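Local atomic coordinates of CG4930 (Drosophila melanogaster, PDB entry 3ISM), a protein that inhibits endonuclease G by forming a complex with it, and probably acts as a ribonuclease inhibitor. Residues C[302-307]-C[343-348]; C[338-343]-C[348-353]. The protein carries 1 engineered substitution. All blocks are in the same frame, centred on the assembly; numbering follows the deposited sequence.

Interaction 1: residues C[302-307]-C[343-348]; sequences EVLTKE and YEKAGC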
loop_
_atom_site.group_PDB
_atom_site.type_symbol
_atom_site.label_atom_id
_atom_site.label_comp_id
_atom_site.label_asym_id
_atom_site.label_seq_id
_atom_site.Cartn_x
_atom_site.Cartn_y
_atom_site.Cartn_z
ATOM N N GLU C 302 42.562 30.114 -12.307
ATOM C CA GLU C 302 43.364 30.881 -11.359
ATOM C C GLU C 302 44.482 30.038 -10.724
ATOM O O GLU C 302 45.561 30.556 -10.428
ATOM C CB GLU C 302 42.471 31.524 -10.290
ATOM C CG GLU C 302 43.107 32.723 -9.569
ATOM C CD GLU C 302 43.629 33.796 -10.517
ATOM O OE1 GLU C 302 42.936 34.121 -11.507
ATOM O OE2 GLU C 302 44.737 34.320 -10.264
ATOM N N VAL C 303 44.216 28.746 -10.518
ATOM C CA VAL C 303 45.232 27.800 -10.043
ATOM C C VAL C 303 46.380 27.712 -11.065
ATOM O O VAL C 303 47.562 27.725 -10.700
ATOM C CB VAL C 303 44.621 26.390 -9.756
ATOM C CG1 VAL C 303 45.688 25.305 -9.746
ATOM C CG2 VAL C 303 43.861 26.393 -8.437
ATOM N N LEU C 304 46.006 27.656 -12.344
ATOM C CA LEU C 304 46.961 27.578 -13.449
ATOM C C LEU C 304 47.654 28.910 -13.784
ATOM O O LEU C 304 48.776 28.911 -14.297
ATOM C CB LEU C 304 46.278 26.996 -14.690
ATOM C CG LEU C 304 45.725 25.570 -14.544
ATOM C CD1 LEU C 304 44.861 25.200 -15.736
ATOM C CD2 LEU C 304 46.822 24.525 -14.322
ATOM N N THR C 305 47.002 30.039 -13.505
ATOM C CA THR C 305 47.663 31.340 -13.712
ATOM C C THR C 305 48.705 31.600 -12.610
ATOM O O THR C 305 49.794 32.100 -12.880
ATOM C CB THR C 305 46.655 32.514 -13.827
ATOM O OG1 THR C 305 45.637 32.184 -14.781
ATOM C CG2 THR C 305 47.355 33.798 -14.288
ATOM N N LYS C 306 48.376 31.217 -11.379
ATOM C CA LYS C 306 49.286 31.362 -10.239
ATOM C C LYS C 306 50.336 30.249 -10.165
ATOM O O LYS C 306 51.183 30.252 -9.263
ATOM C CB LYS C 306 48.491 31.414 -8.928
ATOM C CG LYS C 306 47.680 32.689 -8.738
ATOM C CD LYS C 306 48.446 33.719 -7.929
ATOM C CE LYS C 306 47.781 35.080 -8.006
ATOM N NZ LYS C 306 48.136 35.796 -9.271
ATOM N N GLU C 307 50.269 29.309 -11.113
ATOM C CA GLU C 307 51.180 28.156 -11.201
ATOM C C GLU C 307 51.144 27.245 -9.972
ATOM O O GLU C 307 52.182 26.745 -9.524
ATOM C CB GLU C 307 52.626 28.587 -11.495
ATOM C CG GLU C 307 52.794 29.421 -12.748
ATOM C CD GLU C 307 54.106 29.148 -13.447
ATOM O OE1 GLU C 307 55.176 29.545 -12.925
ATOM O OE2 GLU C 307 54.056 28.534 -14.531
ATOM N N TYR C 343 39.721 18.626 -17.016
ATOM C CA TYR C 343 40.976 18.147 -16.452
ATOM C C TYR C 343 42.119 18.179 -17.459
ATOM O O TYR C 343 43.285 18.119 -17.070
ATOM C CB TYR C 343 40.816 16.717 -15.929
ATOM C CG TYR C 343 39.789 16.569 -14.841
ATOM C CD1 TYR C 343 38.472 16.239 -15.146
ATOM C CD2 TYR C 343 40.129 16.766 -13.503
ATOM C CE1 TYR C 343 37.525 16.104 -14.159
ATOM C CE2 TYR C 343 39.176 16.644 -12.499
ATOM C CZ TYR C 343 37.876 16.308 -12.837
ATOM O OH TYR C 343 36.914 16.163 -11.859
ATOM N N GLU C 344 41.783 18.264 -18.744
ATOM C CA GLU C 344 42.783 18.213 -19.816
ATOM C C GLU C 344 43.574 19.523 -19.967
ATOM O O GLU C 344 43.531 20.180 -21.012
ATOM C CB GLU C 344 42.141 17.772 -21.141
ATOM C CG GLU C 344 41.928 16.255 -21.248
ATOM C CD GLU C 344 40.879 15.861 -22.276
ATOM O OE1 GLU C 344 40.777 16.536 -23.318
ATOM O OE2 GLU C 344 40.150 14.872 -22.039
ATOM N N LYS C 345 44.290 19.882 -18.900
ATOM C CA LYS C 345 45.136 21.073 -18.841
ATOM C C LYS C 345 46.423 20.768 -18.070
ATOM O O LYS C 345 46.441 19.884 -17.211
ATOM C CB LYS C 345 44.391 22.247 -18.191
ATOM C CG LYS C 345 43.273 22.811 -19.049
ATOM C CD LYS C 345 43.225 24.323 -19.004
ATOM C CE LYS C 345 42.307 24.868 -20.087
ATOM N NZ LYS C 345 42.663 24.339 -21.439
ATOM N N ALA C 346 47.487 21.505 -18.396
ATOM C CA ALA C 346 48.847 21.283 -17.868
ATOM C C ALA C 346 49.366 19.852 -18.072
ATOM O O ALA C 346 50.145 19.340 -17.262
ATOM C CB ALA C 346 48.951 21.714 -16.394
ATOM N N GLY C 347 48.929 19.220 -19.162
ATOM C CA GLY C 347 49.309 17.842 -19.482
ATOM C C GLY C 347 48.467 16.756 -18.819
ATOM O O GLY C 347 48.611 15.573 -19.135
ATOM N N CYS C 348 47.588 17.154 -17.904
ATOM C CA CYS C 348 46.786 16.205 -17.129
ATOM C C CYS C 348 45.628 15.603 -17.909
ATOM O O CYS C 348 45.263 16.082 -18.983
ATOM C CB CYS C 348 46.237 16.863 -15.861
ATOM S SG CYS C 348 47.437 17.082 -14.543
#
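L304 has its CG beside the backbone N (chi1 -61°) and an extended second torsion (chi2 170°), which sends both methyls from the last turn of helix 290-305 onto K345 and A346, the first two residues of a type I' beta turn running to C348. The case illustrates how one leucine can pack a helix end against a tight turn without any hydrogen bond between them. Its methyls divide the work. CD1 of L304 lies 3.8 Å from CD of K345 and also touches that residue's CB, while CD2 of L304 meets CB of A346 at 4.1 Å. The leucine and lysine side chains cross at about a right angle; K345 offers its aliphatic portion and, bent at chi2, leads its charged end away. Only 108 Å² is buried, as suits a surface contact. A346 and G347 both have positive phi, as a type I' turn requires, and any beta carbon on G347 would collide with the carbonyl O of A346, which favours glycine at this corner. One carbonyl accepts two donors here: the O of K345 takes NE1 of W312, from helix 309-317, and the turn-closing N of C348 at 3.0 Å.

Interaction 2: residues C[338-343]-C[348-353]; sequences LPFEFY and CKAPFE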
loop_
_atom_site.group_PDB
_atom_site.type_symbol
_atom_site.label_atom_id
_atom_site.label_comp_id
_atom_site.label_asym_id
_atom_site.label_seq_id
_atom_site.Cartn_x
_atom_site.Cartn_y
_atom_site.Cartn_z
ATOM N N LEU C 338 30.517 13.174 -19.769
ATOM C CA LEU C 338 31.451 13.329 -18.655
ATOM C C LEU C 338 32.380 14.535 -18.888
ATOM O O LEU C 338 32.654 14.896 -20.040
ATOM C CB LEU C 338 32.252 12.035 -18.444
ATOM C CG LEU C 338 31.519 10.840 -17.810
ATOM C CD1 LEU C 338 32.164 9.520 -18.212
ATOM C CD2 LEU C 338 31.447 10.957 -16.296
ATOM N N PRO C 339 32.872 15.164 -17.799
ATOM C CA PRO C 339 33.663 16.377 -17.968
ATOM C C PRO C 339 35.162 16.094 -18.140
ATOM O O PRO C 339 35.977 16.552 -17.329
ATOM C CB PRO C 339 33.398 17.140 -16.666
ATOM C CG PRO C 339 33.101 16.065 -15.644
ATOM C CD PRO C 339 32.751 14.792 -16.377
ATOM N N PHE C 340 35.516 15.356 -19.192
ATOM C CA PHE C 340 36.913 15.007 -19.456
ATOM C C PHE C 340 37.740 16.265 -19.695
ATOM O O PHE C 340 38.854 16.393 -19.182
ATOM C CB PHE C 340 37.041 14.087 -20.680
ATOM C CG PHE C 340 36.311 12.778 -20.555
ATOM C CD1 PHE C 340 36.748 11.800 -19.665
ATOM C CD2 PHE C 340 35.205 12.510 -21.358
ATOM C CE1 PHE C 340 36.073 10.576 -19.555
ATOM C CE2 PHE C 340 34.523 11.287 -21.264
ATOM C CZ PHE C 340 34.958 10.319 -20.360
ATOM N N GLU C 341 37.153 17.191 -20.455
ATOM C CA GLU C 341 37.820 18.393 -20.970
ATOM C C GLU C 341 38.340 19.335 -19.879
ATOM O O GLU C 341 39.367 19.993 -20.070
ATOM C CB GLU C 341 36.893 19.171 -21.932
ATOM C CG GLU C 341 35.932 18.316 -22.793
ATOM C CD GLU C 341 34.689 17.825 -22.021
ATOM O OE1 GLU C 341 34.150 18.575 -21.170
ATOM O OE2 GLU C 341 34.247 16.680 -22.271
ATOM N N PHE C 342 37.622 19.404 -18.753
ATOM C CA PHE C 342 38.011 20.247 -17.611
ATOM C C PHE C 342 39.412 19.918 -17.083
ATOM O O PHE C 342 40.183 20.819 -16.743
ATOM C CB PHE C 342 36.985 20.132 -16.465
ATOM C CG PHE C 342 37.464 20.719 -15.155
ATOM C CD1 PHE C 342 37.311 22.071 -14.892
ATOM C CD2 PHE C 342 38.075 19.917 -14.194
ATOM C CE1 PHE C 342 37.755 22.616 -13.702
ATOM C CE2 PHE C 342 38.527 20.455 -13.007
ATOM C CZ PHE C 342 38.362 21.815 -12.759
ATOM N N TYR C 343 39.721 18.626 -17.016
ATOM C CA TYR C 343 40.976 18.147 -16.452
ATOM C C TYR C 343 42.119 18.179 -17.459
ATOM O O TYR C 343 43.285 18.119 -17.070
ATOM C CB TYR C 343 40.816 16.717 -15.929
ATOM C CG TYR C 343 39.789 16.569 -14.841
ATOM C CD1 TYR C 343 38.472 16.239 -15.146
ATOM C CD2 TYR C 343 40.129 16.766 -13.503
ATOM C CE1 TYR C 343 37.525 16.104 -14.159
ATOM C CE2 TYR C 343 39.176 16.644 -12.499
ATOM C CZ TYR C 343 37.876 16.308 -12.837
ATOM O OH TYR C 343 36.914 16.163 -11.859
ATOM N N CYS C 348 47.588 17.154 -17.904
ATOM C CA CYS C 348 46.786 16.205 -17.129
ATOM C C CYS C 348 45.628 15.603 -17.909
ATOM O O CYS C 348 45.263 16.082 -18.983
ATOM C CB CYS C 348 46.237 16.863 -15.861
ATOM S SG CYS C 348 47.437 17.082 -14.543
ATOM N N LYS C 349 45.065 14.538 -17.350
ATOM C CA LYS C 349 43.841 13.939 -17.856
ATOM C C LYS C 349 42.897 13.710 -16.690
ATOM O O LYS C 349 43.319 13.736 -15.529
ATOM C CB LYS C 349 44.137 12.622 -18.576
ATOM C CG LYS C 349 44.679 12.815 -19.983
ATOM C CD LYS C 349 45.661 11.717 -20.372
ATOM C CE LYS C 349 46.280 11.989 -21.735
ATOM N NZ LYS C 349 47.194 10.887 -22.170
ATOM N N ALA C 350 41.622 13.504 -17.012
ATOM C CA ALA C 350 40.607 13.150 -16.031
ATOM C C ALA C 350 40.974 11.835 -15.349
ATOM O O ALA C 350 41.354 10.871 -16.024
ATOM C CB ALA C 350 39.247 13.041 -16.703
ATOM N N PRO C 351 40.887 11.800 -14.004
ATOM C CA PRO C 351 41.136 10.604 -13.193
ATOM C C PRO C 351 40.209 9.409 -13.472
ATOM O O PRO C 351 40.392 8.351 -12.865
ATOM C CB PRO C 351 40.915 11.107 -11.759
ATOM C CG PRO C 351 40.039 12.302 -11.913
ATOM C CD PRO C 351 40.567 12.956 -13.150
ATOM N N PHE C 352 39.238 9.568 -14.373
ATOM C CA PHE C 352 38.304 8.481 -14.684
ATOM C C PHE C 352 38.369 7.917 -16.107
ATOM O O PHE C 352 38.487 8.666 -17.081
ATOM C CB PHE C 352 36.848 8.829 -14.302
ATOM C CG PHE C 352 36.426 10.240 -14.642
ATOM C CD1 PHE C 352 36.447 11.238 -13.672
ATOM C CD2 PHE C 352 35.988 10.566 -15.923
ATOM C CE1 PHE C 352 36.052 12.543 -13.974
ATOM C CE2 PHE C 352 35.592 11.876 -16.233
ATOM C CZ PHE C 352 35.625 12.859 -15.256
ATOM N N GLU C 353 38.300 6.583 -16.183
ATOM C CA GLU C 353 38.225 5.797 -17.428
ATOM C C GLU C 353 39.476 5.857 -18.309
ATOM O O GLU C 353 39.665 6.789 -19.095
ATOM C CB GLU C 353 36.953 6.131 -18.226
ATOM C CG GLU C 353 35.658 5.685 -17.558
ATOM C CD GLU C 353 34.432 6.401 -18.107
ATOM O OE1 GLU C 353 34.513 6.960 -19.225
ATOM O OE2 GLU C 353 33.387 6.408 -17.418
#
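F352 meets four side chains of 338-343 at once, an example of one aromatic residue gathering a nearby chain segment into a cluster. F340 places CE1 at the edge of the F352 ring, 3.6 Å from its CE2, with the ring planes inclined at 49°. Y343 approaches by CE1, 3.9 Å from CE1 of F352, the two planes being nearly perpendicular. CD of P339 reaches CZ of F352 at 3.6 Å, and CB of L338 touches CE2. F352 can stand among these rings because its CG sits between the backbone N and carbonyl carbon (chi1 42°). Around this first shell, A350 puts its CB over one face of F352, toward the rim, and 3.6 Å from CD1 of Y343. P351 adds a CH-pi contact, its CD 4.0 Å from the Y343 ring centroid, while CD2 of F342 lies over the centre of the opposite face. E353 brings OE1 to the edge of F340, in the ring plane, 3.6 Å from CZ. The Y343 hydroxyl is hydrogen-bonded to N of G322; with an alanine in place of this tyrosine, the G322 amide would probably lose its partner and a gap open between F342 and P351. Further out, F342 packs edge-to-face on F297 of helix 290-305 and meets W312 and M316 of helix 309-317, against which C348 also rests.

Interactions 1 and 2 have centres 13 Å apart and share Y343 and C348, the two ends of the loop segment 343-348. Along the chain 302-307 comes first, followed by 338-343, 343-348 and 348-353, each of these three sharing its end residue with the next, so the two pairings alternate. Interaction 1 spans 35 intervening residues to join the loop to the end of helix 290-305; interaction 2 bridges only four and folds the final modelled residues back over the short, weakly bonded helix 340-343. Helix 309-317 borders both. In this strand-free chain, the pair shows how a largely irregular C-terminal tail is packed on helices at the periphery, their centres about 55 and 45 Å from the centre of the chain, untouched by the other protein chains of the assembly.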